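Local coordinates for protein aspartokinase (PDB 3L76) that binds lysine and threonine at its ACT domains and probably catalyses the ATP-dependent phosphorylation of L-aspartate to 4-phospho-L-aspartate, at residues Leu3-Phe8 and Leu166-Cys171; Phe170-Thr175 and Pro227-Ser232. All blocks are in the same frame, centred on the assembly; numbering follows the deposited sequence.

Contact 1. Residues Leu3-Phe8 and Leu166-Cys171; sequences LIVQKF and LKADFC
L3 and D169 open the parallel pairing of strand 3-8 with the start of strand 170-175, two neighbours in the central sheet of the amino acid kinase fold, and the site illustrates how a chain leaving a helix is steered into a sheet. Helix 154-166 closes with a Schellman motif in which K167 takes a positive phi; the chain then turns past A168 to bring D169 to the N-terminal edge of strand 3-8.

Polar contacts come first. The amide N of D169 donates to L3 O at 2.8 Å, in the carbonyl plane and with 151° at the hydrogen. L3 N makes a weak bond to D169 OD2, an oxygen that also accepts from the backbone N of A2, so one oxygen takes both N-H groups. V5 N reaches F170 O in a weak bond of 3.3 Å.

Apolar contacts lie on both faces of the sheet. On the face carrying I4 and F170, the two side chains run side by side. I4 has CG1 beside its backbone N (chi1 -56°), and an extended chi2 carries CD1 on to lie 3.7 Å from F170 CZ, while its CG2 branch lies near CE1 of that ring; T29 of helix 16-31 also meets I4. Replacing I4 with an alanine would probably open a gap beside the F170 ring and leave the ring freer to turn. On the opposite face, under helix 154-166, V5 CG2 packs at 3.8 Å against A168 CB, and A163 touches both residues. L3 completes this layer, with its CG 4.1 Å from A168 CB and its CD2 branch reaching back to the helix end, 4.0 Å from L166 CB.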
# COMPACT_ATOMS: atom_id res chain seq x y z
N LEU A 3 20.47 0.52 23.13
CA LEU A 3 19.72 -0.00 21.97
C LEU A 3 18.37 -0.61 22.35
O LEU A 3 18.30 -1.72 22.90
CB LEU A 3 20.55 -1.02 21.19
CG LEU A 3 19.91 -1.53 19.90
CD1 LEU A 3 19.50 -0.36 19.02
CD2 LEU A 3 20.83 -2.48 19.16
N ILE A 4 17.30 0.11 22.01
CA ILE A 4 15.95 -0.26 22.40
C ILE A 4 15.07 -0.42 21.17
O ILE A 4 15.00 0.47 20.33
CB ILE A 4 15.33 0.85 23.28
CG1 ILE A 4 16.19 1.13 24.50
CG2 ILE A 4 13.92 0.48 23.70
CD1 ILE A 4 15.72 2.32 25.31
N VAL A 5 14.38 -1.56 21.06
CA VAL A 5 13.36 -1.72 20.04
C VAL A 5 12.00 -1.45 20.66
O VAL A 5 11.61 -2.12 21.62
CB VAL A 5 13.34 -3.13 19.46
CG1 VAL A 5 12.26 -3.24 18.36
CG2 VAL A 5 14.71 -3.54 18.92
N GLN A 6 11.28 -0.47 20.13
CA GLN A 6 9.92 -0.18 20.60
C GLN A 6 8.88 -0.54 19.54
O GLN A 6 9.13 -0.41 18.35
CB GLN A 6 9.78 1.29 21.00
CG GLN A 6 10.74 1.76 22.09
CD GLN A 6 10.49 3.20 22.51
OE1 GLN A 6 9.71 3.92 21.88
NE2 GLN A 6 11.15 3.63 23.57
N LYS A 7 7.72 -1.00 19.99
CA LYS A 7 6.62 -1.30 19.08
C LYS A 7 5.36 -0.62 19.59
O LYS A 7 5.14 -0.56 20.80
CB LYS A 7 6.39 -2.81 18.92
CG LYS A 7 5.03 -3.29 19.42
CD LYS A 7 4.04 -3.61 18.30
CE LYS A 7 2.68 -3.98 18.89
NZ LYS A 7 1.69 -4.52 17.91
N PHE A 8 4.57 -0.09 18.67
CA PHE A 8 3.34 0.60 19.01
C PHE A 8 2.18 0.02 18.22
O PHE A 8 2.23 -0.07 16.99
CB PHE A 8 3.47 2.10 18.71
CG PHE A 8 4.47 2.80 19.58
CD1 PHE A 8 5.80 2.90 19.20
CD2 PHE A 8 4.08 3.37 20.79
CE1 PHE A 8 6.73 3.57 20.00
CE2 PHE A 8 5.00 4.02 21.60
CZ PHE A 8 6.32 4.13 21.21
N LEU A 166 19.61 -7.50 16.27
CA LEU A 166 20.41 -6.32 16.52
C LEU A 166 21.11 -6.36 17.88
O LEU A 166 21.82 -5.43 18.24
CB LEU A 166 19.53 -5.07 16.45
CG LEU A 166 18.75 -4.90 15.15
CD1 LEU A 166 17.82 -3.72 15.24
CD2 LEU A 166 19.71 -4.75 14.00
N LYS A 167 20.89 -7.43 18.63
CA LYS A 167 21.39 -7.50 19.99
C LYS A 167 20.89 -6.32 20.82
O LYS A 167 21.67 -5.67 21.49
CB LYS A 167 22.92 -7.53 20.02
CG LYS A 167 23.57 -8.64 19.20
CD LYS A 167 23.22 -10.02 19.73
CE LYS A 167 23.82 -11.12 18.86
NZ LYS A 167 23.47 -12.47 19.38
N ALA A 168 19.58 -6.06 20.76
CA ALA A 168 18.99 -4.98 21.55
C ALA A 168 19.02 -5.31 23.04
O ALA A 168 18.92 -6.47 23.44
CB ALA A 168 17.56 -4.69 21.10
N ASP A 169 19.14 -4.27 23.85
CA ASP A 169 19.22 -4.44 25.30
C ASP A 169 17.88 -4.89 25.85
O ASP A 169 17.83 -5.73 26.75
CB ASP A 169 19.66 -3.13 25.96
CG ASP A 169 21.07 -2.73 25.53
OD1 ASP A 169 22.01 -3.50 25.80
OD2 ASP A 169 21.23 -1.65 24.93
N PHE A 170 16.81 -4.33 25.30
CA PHE A 170 15.47 -4.83 25.59
C PHE A 170 14.47 -4.39 24.53
O PHE A 170 14.80 -3.65 23.61
CB PHE A 170 15.00 -4.43 26.99
CG PHE A 170 15.20 -2.98 27.31
CD1 PHE A 170 14.14 -2.10 27.22
CD2 PHE A 170 16.44 -2.51 27.71
CE1 PHE A 170 14.31 -0.75 27.52
CE2 PHE A 170 16.62 -1.17 28.01
CZ PHE A 170 15.55 -0.29 27.91
N CYS A 171 13.24 -4.88 24.66
CA CYS A 171 12.20 -4.64 23.68
C CYS A 171 10.91 -4.29 24.40
O CYS A 171 10.47 -5.02 25.29
CB CYS A 171 12.01 -5.90 22.82
SG CYS A 171 10.58 -5.85 21.74

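Contact 2. Residues Phe170-Thr175 and Pro227-Ser232; sequences FCEIYT and PLVVRS
F170 begins this pairing by resting its CB 3.6 Å from P227 CB, the proline ring lying alongside the phenylalanine's backbone. C171 starts the ladder: its N donates to P227 O, and its O accepts a weak bond from V229 N. Its SG meets L228 CD2 at 3.6 Å on the face covered by helix 154-166.

E172 turns to the other face. Its CG lies beside the backbone N (chi1 -47°) and the chain runs out extended, carrying OE1 over one face of the R231 guanidinium, 3.4 Å from NH1. OE1 sits well above that plane, offset toward its rim, so no N-H points at it and the salt bridge is one of charges alone, tentative because R231 has a second conformer. OE1 also accepts a weak bond from Y174 OH, and OE2 one from Q6 NE2.

At I173 the ladder is straightest: I173 N donates to V229 O at 2.7 Å, and R231 N to I173 O with 172° at the hydrogen. Y174 runs alongside R231, its CE2 4.0 Å from R231 CB, and stacks with F8 of strand 3-8. T175 N gives a weak bond to R231 O, and a backbone bond between T175 and S233 carries the pairing one step further. Parallel and in step, the pairing belongs to the central sheet of the alpha/beta/alpha sandwich of the amino acid kinase family.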
# COMPACT_ATOMS: atom_id res chain seq x y z
N PHE A 170 16.81 -4.33 25.30
CA PHE A 170 15.47 -4.83 25.59
C PHE A 170 14.47 -4.39 24.53
O PHE A 170 14.80 -3.65 23.61
CB PHE A 170 15.00 -4.43 26.99
CG PHE A 170 15.20 -2.98 27.31
CD1 PHE A 170 14.14 -2.10 27.22
CD2 PHE A 170 16.44 -2.51 27.71
CE1 PHE A 170 14.31 -0.75 27.52
CE2 PHE A 170 16.62 -1.17 28.01
CZ PHE A 170 15.55 -0.29 27.91
N CYS A 171 13.24 -4.88 24.66
CA CYS A 171 12.20 -4.64 23.68
C CYS A 171 10.91 -4.29 24.40
O CYS A 171 10.47 -5.02 25.29
CB CYS A 171 12.01 -5.90 22.82
SG CYS A 171 10.58 -5.85 21.74
N GLU A 172 10.30 -3.17 24.03
CA GLU A 172 9.10 -2.67 24.70
C GLU A 172 7.89 -2.71 23.78
O GLU A 172 7.96 -2.20 22.67
CB GLU A 172 9.33 -1.24 25.17
CG GLU A 172 10.65 -1.03 25.90
CD GLU A 172 10.82 0.39 26.41
OE1 GLU A 172 10.15 0.76 27.39
OE2 GLU A 172 11.63 1.13 25.84
N ILE A 173 6.80 -3.31 24.26
CA ILE A 173 5.55 -3.36 23.49
C ILE A 173 4.55 -2.38 24.08
O ILE A 173 4.08 -2.56 25.20
CB ILE A 173 4.90 -4.75 23.53
CG1 ILE A 173 5.91 -5.84 23.17
CG2 ILE A 173 3.69 -4.79 22.60
CD1 ILE A 173 6.28 -5.89 21.72
N TYR A 174 4.22 -1.34 23.31
CA TYR A 174 3.31 -0.31 23.78
C TYR A 174 1.89 -0.56 23.31
O TYR A 174 1.66 -0.98 22.17
CB TYR A 174 3.79 1.08 23.37
CG TYR A 174 5.04 1.51 24.10
CD1 TYR A 174 6.29 1.18 23.61
CD2 TYR A 174 4.96 2.21 25.29
CE1 TYR A 174 7.44 1.56 24.27
CE2 TYR A 174 6.11 2.59 25.97
CZ TYR A 174 7.35 2.27 25.45
OH TYR A 174 8.50 2.63 26.10
N THR A 175 0.93 -0.29 24.20
CA THR A 175 -0.46 -0.63 23.95
C THR A 175 -1.37 0.18 24.86
O THR A 175 -0.90 0.94 25.70
CB THR A 175 -0.69 -2.12 24.18
OG1 THR A 175 -2.09 -2.41 24.07
CG2 THR A 175 -0.19 -2.54 25.56
N PRO A 227 14.85 -9.30 26.89
CA PRO A 227 13.95 -8.71 27.89
C PRO A 227 12.78 -8.03 27.20
O PRO A 227 12.98 -7.35 26.18
CB PRO A 227 14.83 -7.65 28.56
CG PRO A 227 16.25 -7.97 28.15
CD PRO A 227 16.15 -8.61 26.81
N LEU A 228 11.58 -8.20 27.74
CA LEU A 228 10.37 -7.64 27.18
C LEU A 228 9.63 -6.79 28.20
O LEU A 228 9.74 -7.02 29.41
CB LEU A 228 9.43 -8.75 26.72
CG LEU A 228 9.42 -9.13 25.25
CD1 LEU A 228 8.26 -10.09 25.02
CD2 LEU A 228 9.28 -7.89 24.39
N VAL A 229 8.85 -5.83 27.71
CA VAL A 229 8.08 -4.96 28.58
C VAL A 229 6.75 -4.58 27.94
O VAL A 229 6.73 -3.97 26.86
CB VAL A 229 8.82 -3.65 28.88
CG1 VAL A 229 8.09 -2.89 29.96
CG2 VAL A 229 10.25 -3.93 29.30
N VAL A 230 5.66 -4.92 28.61
CA VAL A 230 4.33 -4.49 28.19
C VAL A 230 3.97 -3.24 28.96
O VAL A 230 3.84 -3.26 30.18
CB VAL A 230 3.29 -5.59 28.47
CG1 VAL A 230 1.90 -5.13 28.05
CG2 VAL A 230 3.68 -6.85 27.73
N ARG A 231 3.85 -2.13 28.24
CA ARG A 231 3.57 -0.83 28.86
C ARG A 231 2.39 -0.17 28.17
O ARG A 231 1.85 -0.70 27.20
CB ARG A 231 4.80 0.08 28.78
CG ARG A 231 5.94 -0.33 29.70
CD ARG A 231 7.29 0.11 29.14
NE ARG A 231 7.77 1.37 29.68
CZ ARG A 231 8.87 1.50 30.41
NH1 ARG A 231 9.62 0.43 30.69
NH2 ARG A 231 9.24 2.69 30.86
N SER A 232 2.00 0.99 28.68
CA SER A 232 0.92 1.77 28.07
C SER A 232 1.45 3.06 27.50
O SER A 232 2.38 3.65 28.06
CB SER A 232 -0.16 2.09 29.09
OG SER A 232 -1.08 3.01 28.53

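Contacts 1 and 2 have centres 9 Å apart and share F170 and C171, for strand 170-175 pairs with strand 3-8 along one edge and with strand 228-232 along the other. Three parallel neighbours thus follow one another in the sheet in the order they take along the chain, with 157 and 51 residues, respectively, lying between the paired segments. Probable hydrogen bonds from E172 N to V5 O and from Y174 N to K7 O carry the first pairing on beside the second. Both contacts belong to the amino acid kinase domain, where the shared strand ties N-terminal strand 3-8 to the late strand 228-232, in a core distinct from the ACT domains that hold the lysine and threonine pockets.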